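Local atomic coordinates of sensor protein (Pseudomonas syringae pv. tomato, PDB entry 2R8R), a protein that probably acts as a membrane-bound histidine kinase of a two-component system, with this N-terminal sensor domain belonging to the P-loop NTPase clan. Residues S131-V136 against V142-T147; L159-L164 against E202-T207; R167-R172 against T195-L200. All coordinates share one frame; numbering follows the deposited sequence.

In the fold
Following the chain from the N terminus, interaction 1 comes first and is complete before the others begin: helix 133-140 starts in S131-V136, and the chain that follows folds back along it, closing a short loop that holds the rest of the helix. Interaction 2 then opens at the edge strand 158-161 of the parallel sheet and is closed by helix 194-209. Interaction 3 falls within that long connection, joining helix 166-174 to an earlier part of helix 194-209. That last helix is common to interactions 2 and 3, and it also meets interaction 1, through V136 against L200 and M203. Interaction 2 ties it to the sheet, whereas interaction 1 holds the 142-147 loop on helix 133-140.

Interaction 1: S131-V136 against V142-T147; sequences SLNDQV and VQVRET. With SO4 (sulfate ion), chain E.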
loop_
_atom_site.group_PDB
_atom_site.type_symbol
_atom_site.label_atom_id
_atom_site.label_comp_id
_atom_site.label_asym_id
_atom_site.label_seq_id
_atom_site.Cartn_x
_atom_site.Cartn_y
_atom_site.Cartn_z
ATOM N N SER A 131 5.779 9.087 13.082
ATOM C CA SER A 131 5.432 10.354 13.741
ATOM C C SER A 131 3.970 10.470 14.186
ATOM O O SER A 131 3.666 11.238 15.096
ATOM C CB SER A 131 5.728 11.510 12.799
ATOM O OG SER A 131 4.942 11.389 11.619
ATOM N N LEU A 132 3.083 9.710 13.536
ATOM C CA LEU A 132 1.628 9.758 13.748
ATOM C C LEU A 132 1.072 8.566 14.575
ATOM O O LEU A 132 -0.142 8.497 14.786
ATOM C CB LEU A 132 0.924 9.795 12.361
ATOM C CG LEU A 132 1.160 11.035 11.469
ATOM C CD1 LEU A 132 0.397 10.976 10.125
ATOM C CD2 LEU A 132 0.798 12.340 12.235
ATOM N N ASN A 133 1.928 7.639 15.028
ATOM C CA ASN A 133 1.458 6.378 15.680
ATOM C C ASN A 133 0.566 6.641 16.908
ATOM O O ASN A 133 -0.530 6.078 17.017
ATOM C CB ASN A 133 2.652 5.478 16.092
ATOM C CG ASN A 133 2.238 4.020 16.425
ATOM O OD1 ASN A 133 2.116 3.628 17.609
ATOM N ND2 ASN A 133 2.055 3.209 15.383
ATOM N N ASP A 134 1.074 7.498 17.804
ATOM C CA ASP A 134 0.399 7.926 19.032
ATOM C C ASP A 134 -0.843 8.788 18.779
ATOM O O ASP A 134 -1.853 8.613 19.434
ATOM C CB ASP A 134 1.377 8.675 19.941
ATOM C CG ASP A 134 2.526 7.782 20.436
ATOM O OD1 ASP A 134 2.511 6.564 20.121
ATOM O OD2 ASP A 134 3.445 8.285 21.142
ATOM N N GLN A 135 -0.778 9.720 17.840
ATOM C CA GLN A 135 -1.975 10.465 17.439
ATOM C C GLN A 135 -3.059 9.503 16.947
ATOM O O GLN A 135 -4.192 9.575 17.408
ATOM C CB GLN A 135 -1.629 11.517 16.384
ATOM C CG GLN A 135 -2.722 12.563 16.154
ATOM C CD GLN A 135 -2.320 13.594 15.098
ATOM O OE1 GLN A 135 -1.194 13.572 14.600
ATOM N NE2 GLN A 135 -3.237 14.498 14.758
ATOM N N VAL A 136 -2.711 8.582 16.050
ATOM C CA VAL A 136 -3.682 7.594 15.562
ATOM C C VAL A 136 -4.268 6.709 16.680
ATOM O O VAL A 136 -5.484 6.498 16.726
ATOM C CB VAL A 136 -3.107 6.711 14.417
ATOM C CG1 VAL A 136 -4.128 5.610 13.974
ATOM C CG2 VAL A 136 -2.709 7.569 13.235
ATOM N N VAL A 142 -7.020 2.055 18.432
ATOM C CA VAL A 142 -6.397 0.875 17.819
ATOM C C VAL A 142 -4.889 1.125 17.655
ATOM O O VAL A 142 -4.461 2.187 17.169
ATOM C CB VAL A 142 -7.054 0.466 16.445
ATOM C CG1 VAL A 142 -6.482 -0.879 15.928
ATOM C CG2 VAL A 142 -8.566 0.362 16.555
ATOM N N GLN A 143 -4.107 0.133 18.090
ATOM C CA GLN A 143 -2.650 0.084 17.951
ATOM C C GLN A 143 -2.196 -0.062 16.483
ATOM O O GLN A 143 -2.637 -0.965 15.786
ATOM C CB GLN A 143 -2.155 -1.136 18.725
ATOM C CG GLN A 143 -0.667 -1.309 18.784
ATOM C CD GLN A 143 -0.099 -0.959 20.153
ATOM O OE1 GLN A 143 -0.119 -1.784 21.095
ATOM N NE2 GLN A 143 0.410 0.276 20.275
ATOM N N VAL A 144 -1.312 0.805 16.002
ATOM C CA VAL A 144 -0.721 0.575 14.674
ATOM C C VAL A 144 0.585 -0.183 14.837
ATOM O O VAL A 144 1.576 0.375 15.291
ATOM C CB VAL A 144 -0.525 1.882 13.877
ATOM C CG1 VAL A 144 -0.001 1.573 12.432
ATOM C CG2 VAL A 144 -1.844 2.660 13.846
ATOM N N ARG A 145 0.574 -1.457 14.462
ATOM C CA ARG A 145 1.724 -2.334 14.636
ATOM C C ARG A 145 2.735 -2.336 13.473
ATOM O O ARG A 145 3.913 -2.573 13.700
ATOM C CB ARG A 145 1.249 -3.767 14.876
ATOM C CG ARG A 145 0.551 -3.932 16.202
ATOM C CD ARG A 145 -0.197 -5.239 16.277
ATOM N NE ARG A 145 -1.185 -5.175 17.340
ATOM C CZ ARG A 145 -0.916 -5.285 18.631
ATOM N NH1 ARG A 145 0.315 -5.479 19.058
ATOM N NH2 ARG A 145 -1.899 -5.201 19.502
ATOM N N GLU A 146 2.268 -2.133 12.241
ATOM C CA GLU A 146 3.172 -2.010 11.087
ATOM C C GLU A 146 3.405 -0.504 10.872
ATOM O O GLU A 146 2.493 0.223 10.486
ATOM C CB GLU A 146 2.565 -2.677 9.837
ATOM C CG GLU A 146 2.461 -4.221 9.886
ATOM C CD GLU A 146 1.941 -4.825 8.586
ATOM O OE1 GLU A 146 0.926 -4.272 8.070
ATOM O OE2 GLU A 146 2.510 -5.842 8.074
ATOM N N THR A 147 4.608 -0.035 11.160
ATOM C CA THR A 147 4.947 1.367 10.986
ATOM C C THR A 147 6.000 1.570 9.873
ATOM O O THR A 147 6.675 0.628 9.431
ATOM C CB THR A 147 5.510 1.990 12.269
ATOM O OG1 THR A 147 6.692 1.276 12.631
ATOM C CG2 THR A 147 4.493 1.975 13.433
HETATM S S SO4 E . -4.997 -3.514 19.540
HETATM O O1 SO4 E . -5.891 -4.628 19.806
HETATM O O2 SO4 E . -5.680 -2.232 19.537
HETATM O O3 SO4 E . -3.969 -3.405 20.598
HETATM O O4 SO4 E . -4.468 -3.786 18.210
HETATM O O HOH W 1 0.464 1.695 18.228
#
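N133 and V144 mark the closest backbone approach, their CA atoms 6.3 Å apart, as the loop 142-147 runs back antiparallel to the beginning of helix 133-140. The backbones stand slightly wider at V136 and V142, where CA-CA is 7.6 Å. The link between them comes from a side chain, that of N133. With CG anti to the backbone N (chi1 -165°), its amide extends across to the loop, and ND2 donates to V144 O over 2.9 Å. The N-H points at the oxygen at 163°, while the C=O...N angle is 127°; the nitrogen sits modestly off the carbonyl plane, and the oxygen lies almost in the plane of the amide. On the other arm of the same amide, OD1 accepts from water 1 at 2.6 Å, a water that also receives Q143 NE2 and, weakly, V144 N. Bonds at both ends settle the rotation of the amide. T147 CG2 packs against ND2 at 3.4 Å. Beside this polar bridge V136 and V144 cross at about a right angle, and V136 CG1 meets V144 CG2 at 3.7 Å in a small buried patch. The loop's other side faces a sulfate, probably from the crystallisation liquor: Q143 N gives O2 a nearly straight hydrogen bond of 3.2 Å, R145 NH2 a weak one to O4. Q143 CG lies over the centre of one face of the R145 guanidinium. The contact folds the loop after helix 133-140 back onto the start of that helix. L132 packs on T207, and V136 on L200 and M203, of helix 194-209; V144 rests on H128, and T147 O accepts from K105, so the loop is tied beyond the helix as well.

Interaction 2: L159-L164 against E202-T207; sequences LVLIDL and EMAMQT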
loop_
_atom_site.group_PDB
_atom_site.type_symbol
_atom_site.label_atom_id
_atom_site.label_comp_id
_atom_site.label_asym_id
_atom_site.label_seq_id
_atom_site.Cartn_x
_atom_site.Cartn_y
_atom_site.Cartn_z
ATOM N N LEU A 159 4.653 11.848 -4.721
ATOM C CA LEU A 159 3.615 11.464 -3.804
ATOM C C LEU A 159 2.284 11.952 -4.342
ATOM O O LEU A 159 2.155 13.132 -4.714
ATOM C CB LEU A 159 3.887 12.048 -2.402
ATOM C CG LEU A 159 2.893 11.612 -1.309
ATOM C CD1 LEU A 159 3.588 10.768 -0.252
ATOM C CD2 LEU A 159 2.258 12.813 -0.667
ATOM N N VAL A 160 1.296 11.070 -4.406
ATOM C CA VAL A 160 -0.056 11.485 -4.774
ATOM C C VAL A 160 -1.053 11.132 -3.684
ATOM O O VAL A 160 -1.077 9.991 -3.198
ATOM C CB VAL A 160 -0.480 10.959 -6.205
ATOM C CG1 VAL A 160 -0.389 9.497 -6.306
ATOM C CG2 VAL A 160 -1.861 11.424 -6.574
ATOM N N LEU A 161 -1.844 12.128 -3.266
ATOM C CA LEU A 161 -2.985 11.913 -2.347
ATOM C C LEU A 161 -4.225 11.400 -3.059
ATOM O O LEU A 161 -4.702 12.016 -4.011
ATOM C CB LEU A 161 -3.323 13.220 -1.593
ATOM C CG LEU A 161 -4.402 13.174 -0.500
ATOM C CD1 LEU A 161 -4.009 12.185 0.595
ATOM C CD2 LEU A 161 -4.672 14.636 0.044
ATOM N N ILE A 162 -4.705 10.233 -2.618
ATOM C CA ILE A 162 -5.941 9.636 -3.099
ATOM C C ILE A 162 -6.950 9.923 -1.981
ATOM O O ILE A 162 -6.817 9.447 -0.856
ATOM C CB ILE A 162 -5.800 8.126 -3.393
ATOM C CG1 ILE A 162 -4.624 7.890 -4.358
ATOM C CG2 ILE A 162 -7.136 7.495 -3.866
ATOM C CD1 ILE A 162 -4.801 8.478 -5.699
ATOM N N ASP A 163 -7.926 10.762 -2.307
ATOM C CA ASP A 163 -8.831 11.332 -1.329
ATOM C C ASP A 163 -10.245 10.765 -1.556
ATOM O O ASP A 163 -10.620 10.426 -2.670
ATOM C CB ASP A 163 -8.792 12.856 -1.466
ATOM C CG ASP A 163 -9.669 13.575 -0.481
ATOM O OD1 ASP A 163 -9.664 13.247 0.727
ATOM O OD2 ASP A 163 -10.319 14.538 -0.914
ATOM N N LEU A 164 -11.002 10.651 -0.484
ATOM C CA LEU A 164 -12.380 10.216 -0.530
ATOM C C LEU A 164 -13.080 10.767 0.705
ATOM O O LEU A 164 -12.555 10.638 1.797
ATOM C CB LEU A 164 -12.440 8.681 -0.580
ATOM C CG LEU A 164 -13.802 8.092 -0.965
ATOM C CD1 LEU A 164 -14.054 8.219 -2.499
ATOM C CD2 LEU A 164 -13.975 6.686 -0.463
ATOM N N GLU A 202 -7.575 14.502 7.323
ATOM C CA GLU A 202 -6.794 15.694 7.604
ATOM C C GLU A 202 -5.315 15.368 7.764
ATOM O O GLU A 202 -4.472 16.102 7.286
ATOM C CB GLU A 202 -7.352 16.374 8.845
ATOM C CG GLU A 202 -6.513 17.528 9.393
ATOM C CD GLU A 202 -7.167 18.180 10.605
ATOM O OE1 GLU A 202 -7.747 19.272 10.461
ATOM O OE2 GLU A 202 -7.146 17.580 11.699
HETATM N N MSE A 203 -4.997 14.264 8.422
HETATM C CA MSE A 203 -3.609 13.807 8.526
HETATM C C MSE A 203 -2.982 13.522 7.167
HETATM O O MSE A 203 -1.864 13.934 6.898
HETATM C CB MSE A 203 -3.509 12.537 9.399
HETATM C CG MSE A 203 -3.569 12.839 10.889
HETATM SE SE MSE A 203 -3.417 11.277 12.025
HETATM C CE MSE A 203 -5.139 11.313 12.915
ATOM N N ALA A 204 -3.702 12.800 6.321
ATOM C CA ALA A 204 -3.219 12.493 4.970
ATOM C C ALA A 204 -2.963 13.804 4.208
ATOM O O ALA A 204 -1.947 13.961 3.538
ATOM C CB ALA A 204 -4.246 11.590 4.219
HETATM N N MSE A 205 -3.892 14.747 4.311
HETATM C CA MSE A 205 -3.731 16.026 3.613
HETATM C C MSE A 205 -2.570 16.835 4.161
HETATM O O MSE A 205 -1.797 17.391 3.402
HETATM C CB MSE A 205 -5.013 16.847 3.663
HETATM C CG MSE A 205 -5.982 16.421 2.590
HETATM SE SE MSE A 205 -7.608 17.402 2.717
HETATM C CE MSE A 205 -8.664 16.670 1.199
ATOM N N GLN A 206 -2.459 16.909 5.484
ATOM C CA GLN A 206 -1.346 17.600 6.116
ATOM C C GLN A 206 -0.025 16.925 5.742
ATOM O O GLN A 206 0.950 17.594 5.439
ATOM C CB GLN A 206 -1.525 17.607 7.619
ATOM C CG GLN A 206 -2.605 18.562 8.144
ATOM C CD GLN A 206 -2.866 18.357 9.651
ATOM O OE1 GLN A 206 -2.500 17.313 10.230
ATOM N NE2 GLN A 206 -3.521 19.341 10.282
ATOM N N THR A 207 0.006 15.593 5.761
ATOM C CA THR A 207 1.159 14.838 5.258
ATOM C C THR A 207 1.511 15.192 3.807
ATOM O O THR A 207 2.671 15.472 3.524
ATOM C CB THR A 207 0.957 13.315 5.366
ATOM O OG1 THR A 207 0.719 12.957 6.736
ATOM C CG2 THR A 207 2.227 12.525 4.831
#
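D163 and M205 bring together the one flat group of this contact, a carboxylate, and the methyl end of a selenomethionine. CE stands well off the carboxylate plane, displaced beyond the oxygens, at 3.4 Å from OD2 and 3.6 Å from OD1, so the two oxygens share it almost evenly. The carboxylate has its main partner outside the pair: OD1 forms a salt bridge with R201, one turn before M205 on the same helix. M205 reaches D163 because its chain is extended beyond CG and slants across toward it. Its root meets L161 instead. The two side chains cross at about a right angle, and L161 CD2 presses on M205 CG at 3.4 Å, tighter than ordinary carbon contact. The other branch, CD1, touches A204 CB at 3.7 Å. With CG anti to the backbone N (chi1 -175°), L161 stretches from the strand and sets one methyl against each of two successive residues of the helix. On the helix itself T207 OG1 donates to M203 O at 2.8 Å, from the opposite face of the carbonyl to the helical bond from T207 N, so this oxygen is gripped twice. The pairing lays helix 194-209 along the edge strand 158-161, which is hydrogen-bonded to strand 7-12 on its inner side. No hydrogen bond joins the segments; cohesion here is mainly dispersive, with the methyl-carboxylate approach at most a weak electrostatic addition, and the charge of D163 is probably balanced largely by R201.

Interaction 3: R167-R172 against T195-L200; sequences RELLER and TNLTAL
L197 approaches from helix 194-209 and addresses two consecutive leucines of helix 166-174, one with each branch. Its CD2 meets L169 CD2 at 3.8 Å, methyl to methyl, with the two side chains at about a right angle. Its CD1 settles against L170, 3.8 Å from CD2 and 3.9 Å from CG, where the side chains pass at a slant; the same methyl is also 4.1 Å from L169 CD2. The fork of L197 thus fits against a pair of side chains that leave their helix in different ways. L169 has CG anti to the backbone N (chi1 -170°) and its CB already faces the partner helix, whereas L170 starts off to the flank and only its end swings over to L197, with CG beside the backbone N (chi1 -69°). Across the helix, away from this apolar seam, R167 NH2 and E171 OE1 form a salt bridge of 2.9 Å, one turn apart. L169 and L197 both pack on A14, in a probable P-loop (Walker A), and P166 also touches L197. Within the two segments the closest CA atoms, of L169 and L197, are 8.4 Å apart. Apolar side-chain carbons span that separation, so between these segments the contact is held by dispersion and the burial of leucine side chains, with no directional bond.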
loop_
_atom_site.group_PDB
_atom_site.type_symbol
_atom_site.label_atom_id
_atom_site.label_comp_id
_atom_site.label_asym_id
_atom_site.label_seq_id
_atom_site.Cartn_x
_atom_site.Cartn_y
_atom_site.Cartn_z
ATOM N N ARG A 167 -17.886 10.089 4.754
ATOM C CA ARG A 167 -19.256 9.603 4.634
ATOM C C ARG A 167 -19.394 8.556 3.530
ATOM O O ARG A 167 -20.059 7.513 3.678
ATOM C CB ARG A 167 -20.201 10.777 4.372
ATOM C CG ARG A 167 -21.634 10.502 4.737
ATOM C CD ARG A 167 -22.642 10.922 3.630
ATOM N NE ARG A 167 -22.562 9.954 2.525
ATOM C CZ ARG A 167 -22.197 10.226 1.267
ATOM N NH1 ARG A 167 -21.919 11.452 0.896
ATOM N NH2 ARG A 167 -22.117 9.252 0.365
ATOM N N GLU A 168 -18.740 8.841 2.423
ATOM C CA GLU A 168 -18.713 7.933 1.308
ATOM C C GLU A 168 -17.929 6.664 1.613
ATOM O O GLU A 168 -18.334 5.583 1.224
ATOM C CB GLU A 168 -18.118 8.660 0.104
ATOM C CG GLU A 168 -18.349 7.916 -1.140
ATOM C CD GLU A 168 -17.819 8.619 -2.374
ATOM O OE1 GLU A 168 -17.772 9.879 -2.418
ATOM O OE2 GLU A 168 -17.471 7.865 -3.305
ATOM N N LEU A 169 -16.801 6.789 2.301
ATOM C CA LEU A 169 -16.049 5.600 2.763
ATOM C C LEU A 169 -16.882 4.683 3.704
ATOM O O LEU A 169 -16.843 3.467 3.578
ATOM C CB LEU A 169 -14.732 6.018 3.440
ATOM C CG LEU A 169 -13.711 4.921 3.771
ATOM C CD1 LEU A 169 -13.425 4.004 2.600
ATOM C CD2 LEU A 169 -12.411 5.571 4.310
ATOM N N LEU A 170 -17.643 5.280 4.619
ATOM C CA LEU A 170 -18.607 4.542 5.468
ATOM C C LEU A 170 -19.681 3.801 4.638
ATOM O O LEU A 170 -20.016 2.668 4.947
ATOM C CB LEU A 170 -19.255 5.476 6.470
ATOM C CG LEU A 170 -18.313 5.997 7.563
ATOM C CD1 LEU A 170 -18.949 7.100 8.380
ATOM C CD2 LEU A 170 -17.862 4.809 8.478
ATOM N N GLU A 171 -20.160 4.403 3.543
ATOM C CA GLU A 171 -21.096 3.701 2.669
ATOM C C GLU A 171 -20.451 2.515 2.012
ATOM O O GLU A 171 -21.093 1.501 1.828
ATOM C CB GLU A 171 -21.594 4.589 1.536
ATOM C CG GLU A 171 -22.780 5.382 1.798
ATOM C CD GLU A 171 -23.109 6.276 0.626
ATOM O OE1 GLU A 171 -22.252 6.406 -0.311
ATOM O OE2 GLU A 171 -24.213 6.873 0.634
ATOM N N ARG A 172 -19.214 2.697 1.548
ATOM C CA ARG A 172 -18.421 1.598 0.953
ATOM C C ARG A 172 -18.201 0.415 1.896
ATOM O O ARG A 172 -18.303 -0.740 1.496
ATOM C CB ARG A 172 -17.068 2.099 0.480
ATOM C CG ARG A 172 -17.155 3.044 -0.664
ATOM C CD ARG A 172 -15.787 3.382 -1.216
ATOM N NE ARG A 172 -15.283 2.292 -2.041
ATOM C CZ ARG A 172 -15.696 2.041 -3.284
ATOM N NH1 ARG A 172 -16.648 2.783 -3.845
ATOM N NH2 ARG A 172 -15.187 1.024 -3.968
ATOM N N THR A 195 -15.947 10.555 12.773
ATOM C CA THR A 195 -14.971 11.356 13.502
ATOM C C THR A 195 -13.547 10.904 13.207
ATOM O O THR A 195 -12.699 11.738 12.934
ATOM C CB THR A 195 -15.234 11.311 15.039
ATOM O OG1 THR A 195 -16.313 12.197 15.362
ATOM C CG2 THR A 195 -14.003 11.756 15.813
ATOM N N ASN A 196 -13.270 9.606 13.319
ATOM C CA ASN A 196 -11.919 9.092 13.098
ATOM C C ASN A 196 -11.428 9.244 11.649
ATOM O O ASN A 196 -10.287 9.650 11.406
ATOM C CB ASN A 196 -11.847 7.610 13.498
ATOM C CG ASN A 196 -11.926 7.393 15.006
ATOM O OD1 ASN A 196 -11.785 8.331 15.784
ATOM N ND2 ASN A 196 -12.160 6.140 15.417
ATOM N N LEU A 197 -12.305 8.953 10.694
ATOM C CA LEU A 197 -11.960 9.049 9.281
ATOM C C LEU A 197 -11.746 10.507 8.839
ATOM O O LEU A 197 -10.927 10.774 7.974
ATOM C CB LEU A 197 -13.024 8.330 8.417
ATOM C CG LEU A 197 -13.106 6.802 8.576
ATOM C CD1 LEU A 197 -14.392 6.215 7.896
ATOM C CD2 LEU A 197 -11.814 6.087 8.072
ATOM N N THR A 198 -12.461 11.442 9.439
ATOM C CA THR A 198 -12.254 12.867 9.216
ATOM C C THR A 198 -10.877 13.288 9.707
ATOM O O THR A 198 -10.146 14.020 9.012
ATOM C CB THR A 198 -13.336 13.699 9.956
ATOM O OG1 THR A 198 -14.604 13.460 9.334
ATOM C CG2 THR A 198 -13.024 15.194 9.934
ATOM N N ALA A 199 -10.527 12.804 10.901
ATOM C CA ALA A 199 -9.236 13.065 11.513
ATOM C C ALA A 199 -8.102 12.519 10.634
ATOM O O ALA A 199 -7.140 13.198 10.382
ATOM C CB ALA A 199 -9.195 12.436 12.947
ATOM N N LEU A 200 -8.231 11.292 10.158
ATOM C CA LEU A 200 -7.210 10.651 9.316
ATOM C C LEU A 200 -7.073 11.305 7.930
ATOM O O LEU A 200 -5.973 11.415 7.401
ATOM C CB LEU A 200 -7.517 9.168 9.159
ATOM C CG LEU A 200 -7.319 8.347 10.430
ATOM C CD1 LEU A 200 -8.170 7.056 10.358
ATOM C CD2 LEU A 200 -5.838 8.047 10.644
#